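PDB 6JMB: ofchtiv-allosamidin from Ostrinia furnacalis, which probably hydrolyses the beta-1,4-glycosidic links of chitin as a group IV insect chitinase, captured here with the inhibitor allosamidin in its substrate cleft. Local coordinates for residues 125-130 and 189-194; 170-175 and 230-235. All blocks are in the same frame, centred on the assembly; numbering follows the deposited sequence.

Contact 1: 125-130 and 189-194; sequences WEYPNR and GVMTYD. With AMI (allosamizoline), chain C.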
loop_
_atom_site.group_PDB
_atom_site.type_symbol
_atom_site.label_atom_id
_atom_site.label_comp_id
_atom_site.label_asym_id
_atom_site.label_seq_id
_atom_site.Cartn_x
_atom_site.Cartn_y
_atom_site.Cartn_z
ATOM N N TRP A 125 4.505 3.197 -10.114
ATOM C CA TRP A 125 3.885 3.219 -11.432
ATOM C C TRP A 125 2.887 2.069 -11.507
ATOM O O TRP A 125 3.272 0.902 -11.381
ATOM C CB TRP A 125 4.994 3.063 -12.472
ATOM C CG TRP A 125 4.602 2.822 -13.915
ATOM C CD1 TRP A 125 3.344 2.765 -14.462
ATOM C CD2 TRP A 125 5.517 2.614 -14.992
ATOM N NE1 TRP A 125 3.431 2.529 -15.821
ATOM C CE2 TRP A 125 4.754 2.425 -16.165
ATOM C CE3 TRP A 125 6.912 2.564 -15.076
ATOM C CZ2 TRP A 125 5.345 2.194 -17.412
ATOM C CZ3 TRP A 125 7.500 2.339 -16.313
ATOM C CH2 TRP A 125 6.714 2.146 -17.463
ATOM N N GLU A 126 1.610 2.388 -11.713
ATOM C CA GLU A 126 0.548 1.379 -11.731
ATOM C C GLU A 126 -0.092 1.332 -13.121
ATOM O O GLU A 126 -1.065 2.043 -13.384
ATOM C CB GLU A 126 -0.473 1.659 -10.610
ATOM C CG GLU A 126 0.205 1.726 -9.236
ATOM C CD GLU A 126 -0.724 1.543 -8.054
ATOM O OE1 GLU A 126 -1.957 1.469 -8.230
ATOM O OE2 GLU A 126 -0.203 1.454 -6.921
ATOM N N TYR A 127 0.438 0.498 -14.027
ATOM C CA TYR A 127 1.584 -0.390 -13.839
ATOM C C TYR A 127 2.242 -0.516 -15.203
ATOM O O TYR A 127 1.583 -0.320 -16.228
ATOM C CB TYR A 127 1.128 -1.804 -13.476
ATOM C CG TYR A 127 0.325 -1.910 -12.217
ATOM C CD1 TYR A 127 0.956 -2.076 -10.991
ATOM C CD2 TYR A 127 -1.063 -1.853 -12.246
ATOM C CE1 TYR A 127 0.234 -2.172 -9.826
ATOM C CE2 TYR A 127 -1.794 -1.947 -11.073
ATOM C CZ TYR A 127 -1.131 -2.109 -9.877
ATOM O OH TYR A 127 -1.836 -2.217 -8.706
ATOM N N PRO A 128 3.516 -0.893 -15.239
ATOM C CA PRO A 128 4.140 -1.204 -16.530
ATOM C C PRO A 128 3.320 -2.237 -17.288
ATOM O O PRO A 128 2.866 -3.237 -16.721
ATOM C CB PRO A 128 5.513 -1.755 -16.131
ATOM C CG PRO A 128 5.794 -1.110 -14.799
ATOM C CD PRO A 128 4.457 -1.030 -14.115
ATOM N N ASN A 129 3.090 -1.961 -18.575
ATOM C CA ASN A 129 2.435 -2.914 -19.475
ATOM C C ASN A 129 1.001 -3.229 -19.051
ATOM O O ASN A 129 0.461 -4.293 -19.368
ATOM C CB ASN A 129 3.278 -4.184 -19.644
ATOM C CG ASN A 129 2.742 -5.118 -20.710
ATOM O OD1 ASN A 129 2.236 -4.682 -21.744
ATOM N ND2 ASN A 129 2.836 -6.419 -20.446
ATOM N N ARG A 130 0.350 -2.314 -18.336
ATOM C CA ARG A 130 -1.040 -2.506 -17.954
ATOM C C ARG A 130 -1.794 -1.189 -18.056
ATOM O O ARG A 130 -1.206 -0.119 -18.231
ATOM C CB ARG A 130 -1.168 -3.089 -16.543
ATOM C CG ARG A 130 -0.538 -4.464 -16.402
ATOM C CD ARG A 130 -0.650 -5.011 -15.003
ATOM N NE ARG A 130 -2.036 -5.186 -14.605
ATOM C CZ ARG A 130 -2.420 -5.397 -13.351
ATOM N NH1 ARG A 130 -1.518 -5.460 -12.384
ATOM N NH2 ARG A 130 -3.706 -5.542 -13.067
ATOM N N GLY A 189 8.385 -2.837 -1.927
ATOM C CA GLY A 189 7.156 -2.905 -1.162
ATOM C C GLY A 189 6.099 -3.653 -1.946
ATOM O O GLY A 189 5.544 -3.110 -2.902
ATOM N N VAL A 190 5.830 -4.903 -1.583
ATOM C CA VAL A 190 4.864 -5.709 -2.323
ATOM C C VAL A 190 3.469 -5.384 -1.805
ATOM O O VAL A 190 3.204 -5.477 -0.602
ATOM C CB VAL A 190 5.175 -7.206 -2.197
ATOM C CG1 VAL A 190 4.245 -8.014 -3.080
ATOM C CG2 VAL A 190 6.630 -7.481 -2.566
ATOM N N MET A 191 2.577 -4.988 -2.709
ATOM C CA MET A 191 1.243 -4.517 -2.321
ATOM C C MET A 191 0.298 -5.708 -2.147
ATOM O O MET A 191 -0.601 -5.967 -2.953
ATOM C CB MET A 191 0.716 -3.506 -3.330
ATOM C CG MET A 191 1.502 -2.206 -3.334
ATOM S SD MET A 191 0.747 -0.925 -4.362
ATOM C CE MET A 191 1.214 -1.491 -5.996
ATOM N N THR A 192 0.515 -6.428 -1.043
ATOM C CA THR A 192 -0.227 -7.647 -0.712
ATOM C C THR A 192 -1.593 -7.327 -0.091
ATOM O O THR A 192 -1.898 -7.651 1.057
ATOM C CB THR A 192 0.629 -8.569 0.156
ATOM O OG1 THR A 192 1.440 -7.788 1.050
ATOM C CG2 THR A 192 1.542 -9.430 -0.715
ATOM N N TYR A 193 -2.420 -6.674 -0.898
ATOM C CA TYR A 193 -3.796 -6.324 -0.564
ATOM C C TYR A 193 -4.487 -6.001 -1.881
ATOM O O TYR A 193 -3.902 -6.160 -2.955
ATOM C CB TYR A 193 -3.869 -5.184 0.464
ATOM C CG TYR A 193 -2.821 -4.109 0.277
ATOM C CD1 TYR A 193 -2.891 -3.219 -0.787
ATOM C CD2 TYR A 193 -1.757 -3.992 1.158
ATOM C CE1 TYR A 193 -1.932 -2.231 -0.960
ATOM C CE2 TYR A 193 -0.800 -3.007 0.996
ATOM C CZ TYR A 193 -0.892 -2.143 -0.067
ATOM O OH TYR A 193 0.066 -1.169 -0.236
ATOM N N ASP A 194 -5.748 -5.563 -1.805
ATOM C CA ASP A 194 -6.585 -5.444 -3.004
ATOM C C ASP A 194 -6.675 -6.772 -3.751
ATOM O O ASP A 194 -6.850 -6.806 -4.975
ATOM C CB ASP A 194 -6.119 -4.324 -3.938
ATOM C CG ASP A 194 -6.004 -2.999 -3.236
ATOM O OD1 ASP A 194 -6.892 -2.684 -2.419
ATOM O OD2 ASP A 194 -5.025 -2.271 -3.504
HETATM C C1 AMI C . -2.146 1.407 -3.304
HETATM C C2 AMI C . -1.707 2.486 -4.374
HETATM C C3 AMI C . -2.535 3.634 -4.076
HETATM C C4 AMI C . -3.884 3.022 -3.516
HETATM C C5 AMI C . -3.365 2.039 -2.578
HETATM C C6 AMI C . -4.428 0.959 -2.157
HETATM C C7 AMI C . -0.041 2.036 -2.991
HETATM C C8 AMI C . 2.380 2.816 -3.089
HETATM C C9 AMI C . 1.602 1.294 -1.180
HETATM N N2 AMI C . -0.433 2.692 -4.167
HETATM N N7 AMI C . 1.315 2.052 -2.427
HETATM O O3 AMI C . -2.709 4.446 -5.237
HETATM O O4 AMI C . -4.697 3.928 -2.783
HETATM O O6 AMI C . -4.957 0.370 -3.327
HETATM O O7 AMI C . -1.035 1.330 -2.382
#

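Contact 2: 170-175 and 230-235; sequences EAAVQS and VQYWLS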
loop_
_atom_site.group_PDB
_atom_site.type_symbol
_atom_site.label_atom_id
_atom_site.label_comp_id
_atom_site.label_asym_id
_atom_site.label_seq_id
_atom_site.Cartn_x
_atom_site.Cartn_y
_atom_site.Cartn_z
ATOM N N GLU A 170 0.210 -13.533 -11.324
ATOM C CA GLU A 170 -0.399 -13.220 -12.622
ATOM C C GLU A 170 -0.345 -11.733 -12.925
ATOM O O GLU A 170 -0.339 -11.328 -14.095
ATOM C CB GLU A 170 -1.829 -13.748 -12.697
ATOM C CG GLU A 170 -1.885 -15.146 -12.253
ATOM C CD GLU A 170 -2.241 -15.181 -10.785
ATOM O OE1 GLU A 170 -1.561 -14.474 -10.017
ATOM O OE2 GLU A 170 -3.019 -16.021 -10.399
ATOM N N ALA A 171 -0.308 -10.906 -11.884
ATOM C CA ALA A 171 -0.099 -9.475 -12.087
ATOM C C ALA A 171 1.378 -9.144 -12.295
ATOM O O ALA A 171 1.732 -8.393 -13.217
ATOM C CB ALA A 171 -0.655 -8.679 -10.902
ATOM N N ALA A 172 2.251 -9.710 -11.463
ATOM C CA ALA A 172 3.661 -9.347 -11.483
ATOM C C ALA A 172 4.321 -9.701 -12.811
ATOM O O ALA A 172 5.155 -8.940 -13.313
ATOM C CB ALA A 172 4.390 -10.023 -10.317
ATOM N N VAL A 173 3.965 -10.844 -13.402
ATOM C CA VAL A 173 4.616 -11.251 -14.644
ATOM C C VAL A 173 4.263 -10.331 -15.804
ATOM O O VAL A 173 4.970 -10.322 -16.821
ATOM C CB VAL A 173 4.347 -12.722 -15.014
ATOM C CG1 VAL A 173 4.813 -13.648 -13.897
ATOM C CG2 VAL A 173 2.876 -12.924 -15.354
ATOM N N GLN A 174 3.176 -9.570 -15.695
ATOM C CA GLN A 174 2.837 -8.613 -16.736
ATOM C C GLN A 174 3.717 -7.377 -16.709
ATOM O O GLN A 174 3.827 -6.697 -17.734
ATOM C CB GLN A 174 1.383 -8.162 -16.596
ATOM C CG GLN A 174 0.379 -9.281 -16.763
ATOM C CD GLN A 174 -1.042 -8.793 -16.572
ATOM O OE1 GLN A 174 -1.511 -7.914 -17.299
ATOM N NE2 GLN A 174 -1.729 -9.345 -15.579
ATOM N N SER A 175 4.353 -7.070 -15.574
ATOM C CA SER A 175 4.959 -5.761 -15.382
ATOM C C SER A 175 6.455 -5.770 -15.111
ATOM O O SER A 175 7.111 -4.763 -15.392
ATOM C CB SER A 175 4.296 -5.026 -14.206
ATOM O OG SER A 175 2.937 -4.716 -14.484
ATOM N N VAL A 230 3.880 -13.488 -1.722
ATOM C CA VAL A 230 5.201 -13.436 -1.098
ATOM C C VAL A 230 6.086 -14.549 -1.637
ATOM O O VAL A 230 7.249 -14.326 -1.995
ATOM C CB VAL A 230 5.080 -13.486 0.435
ATOM C CG1 VAL A 230 6.454 -13.741 1.063
ATOM C CG2 VAL A 230 4.487 -12.178 0.955
ATOM N N GLN A 231 5.542 -15.766 -1.715
ATOM C CA GLN A 231 6.344 -16.875 -2.209
ATOM C C GLN A 231 6.705 -16.690 -3.677
ATOM O O GLN A 231 7.801 -17.089 -4.088
ATOM C CB GLN A 231 5.642 -18.209 -1.949
ATOM C CG GLN A 231 5.422 -18.510 -0.464
ATOM C CD GLN A 231 6.701 -18.430 0.346
ATOM O OE1 GLN A 231 7.719 -19.015 -0.023
ATOM N NE2 GLN A 231 6.658 -17.695 1.457
ATOM N N TYR A 232 5.827 -16.067 -4.473
ATOM C CA TYR A 232 6.202 -15.762 -5.853
ATOM C C TYR A 232 7.414 -14.834 -5.898
ATOM O O TYR A 232 8.399 -15.110 -6.593
ATOM C CB TYR A 232 5.045 -15.150 -6.656
ATOM C CG TYR A 232 5.608 -14.631 -7.960
ATOM C CD1 TYR A 232 6.008 -15.515 -8.951
ATOM C CD2 TYR A 232 5.839 -13.273 -8.159
ATOM C CE1 TYR A 232 6.586 -15.067 -10.120
ATOM C CE2 TYR A 232 6.418 -12.814 -9.331
ATOM C CZ TYR A 232 6.791 -13.721 -10.302
ATOM O OH TYR A 232 7.375 -13.271 -11.462
ATOM N N TRP A 233 7.357 -13.720 -5.160
ATOM C CA TRP A 233 8.437 -12.742 -5.223
ATOM C C TRP A 233 9.748 -13.331 -4.724
ATOM O O TRP A 233 10.806 -13.093 -5.320
ATOM C CB TRP A 233 8.048 -11.453 -4.490
ATOM C CG TRP A 233 7.162 -10.601 -5.352
ATOM C CD1 TRP A 233 5.802 -10.673 -5.465
ATOM C CD2 TRP A 233 7.586 -9.583 -6.270
ATOM N NE1 TRP A 233 5.352 -9.753 -6.390
ATOM C CE2 TRP A 233 6.429 -9.071 -6.892
ATOM C CE3 TRP A 233 8.835 -9.047 -6.613
ATOM C CZ2 TRP A 233 6.483 -8.059 -7.841
ATOM C CZ3 TRP A 233 8.887 -8.038 -7.559
ATOM C CH2 TRP A 233 7.717 -7.550 -8.158
ATOM N N LEU A 234 9.702 -14.135 -3.657
ATOM C CA LEU A 234 10.911 -14.809 -3.194
ATOM C C LEU A 234 11.442 -15.760 -4.259
ATOM O O LEU A 234 12.644 -15.776 -4.557
ATOM C CB LEU A 234 10.627 -15.568 -1.896
ATOM C CG LEU A 234 10.333 -14.726 -0.657
ATOM C CD1 LEU A 234 9.876 -15.623 0.494
ATOM C CD2 LEU A 234 11.548 -13.916 -0.247
ATOM N N SER A 235 10.550 -16.545 -4.867
ATOM C CA SER A 235 10.981 -17.544 -5.839
ATOM C C SER A 235 11.495 -16.917 -7.127
ATOM O O SER A 235 12.296 -17.542 -7.835
ATOM C CB SER A 235 9.834 -18.509 -6.147
ATOM O OG SER A 235 8.866 -17.913 -6.994
#

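Contact 1: 125-130 and 189-194
M191 lays its terminal methyl against two neighbours at once: CE is 3.4 Å from E126 OE2 and comes to the edge of the Y127 ring, near its plane, 4.0 Å from CE1. The bend at the last torsion (chi3 -77°) turns CE toward these residues and leaves SD against the inhibitor, 3.4 Å from AMI C7. An unbranched, flexible thioether suits this wedge between a carboxylate, an aromatic edge and a sugar mimic. E126, whose chain is extended beyond CG, brings OE2 to 3.0 Å from AMI N2. It is the last residue of the DxxDxDxE signature of family 18, in which that glutamate serves as the general acid, and its place at the allosamizoline is consistent with this role. An alanine here would probably leave AMI N2 without the oxygen beside it and open a gap next to the M191 methyl. A cis peptide bond links E126 to Y127, and E126 CB sits over the centre of one face of the tyrosine ring; R130 NH1 lies over the opposite face, nearer the rim. From 189-194, D194 OD2 accepts a hydrogen bond of 2.6 Å from AMI O6, while its OD1 makes a salt bridge to R252 and a hydrogen bond with Y250 OH. Y193 OH adds a weak bond to AMI O7. The loop 125-130 follows strand 120-124, with P128 packed on helix 138-154 and R130 on helix 169-175; strand 187-190 brings in M191, and V190 is bonded through its backbone to strand 243-256.

Contact 2: 170-175 and 230-235
A172 and Y232 make the shortest of the apolar contacts, with the alanine CB 3.6 Å from the ring atom CE2. The same methyl touches the indole of W233, 3.8 Å from CZ2, and sits in the angle the two aromatic groups make, where a small side chain lets the large ones come close to its helix. Y232 extends across the interface because its CG is anti to the backbone N (chi1 169°), and the end of its ring meets V173, whose CG1 is 3.6 Å from Y232 OH. The polar groups look to their own helix or to a loop: Q174 NE2 gives a nearly straight bond of 2.8 Å to E170 O, one turn back, and S235 OG bonds Y232 O. W233 NE1, at the edge of the Y232 ring, donates to A167 O, with a weak bond to S166 O, which fixes the indole to the loop leading into helix 169-175. This is helix packing on the outside of the family 18 TIM barrel: the axes of 170-175 and 230-235 approach to 10.9 Å, their N-to-C directions 37° apart, and W233 packs on strands 187-190 and 243-256, with V178 of helix 178-184 touching both aromatic residues.

How the contacts relate
Contact 1 lines the allosamizoline pocket at loops that follow strands of the TIM barrel, whereas contact 2 joins helices packed outside those strands, with the W233 side chain about 12 Å from the inhibitor; the centres of the two contacts are 10 Å apart. They touch through the C-terminal end of 170-175: S175 OG is 2.7 Å from P128 O, and N129 ND2 is 2.9 Å from Q174 O, both probable hydrogen bonds that tie the loop after E126 to the helix. Along the chain the segments alternate, since 125-130 and 170-175 precede 189-194 and 230-235, and the strand that ends near M191 is followed by helix 226-235.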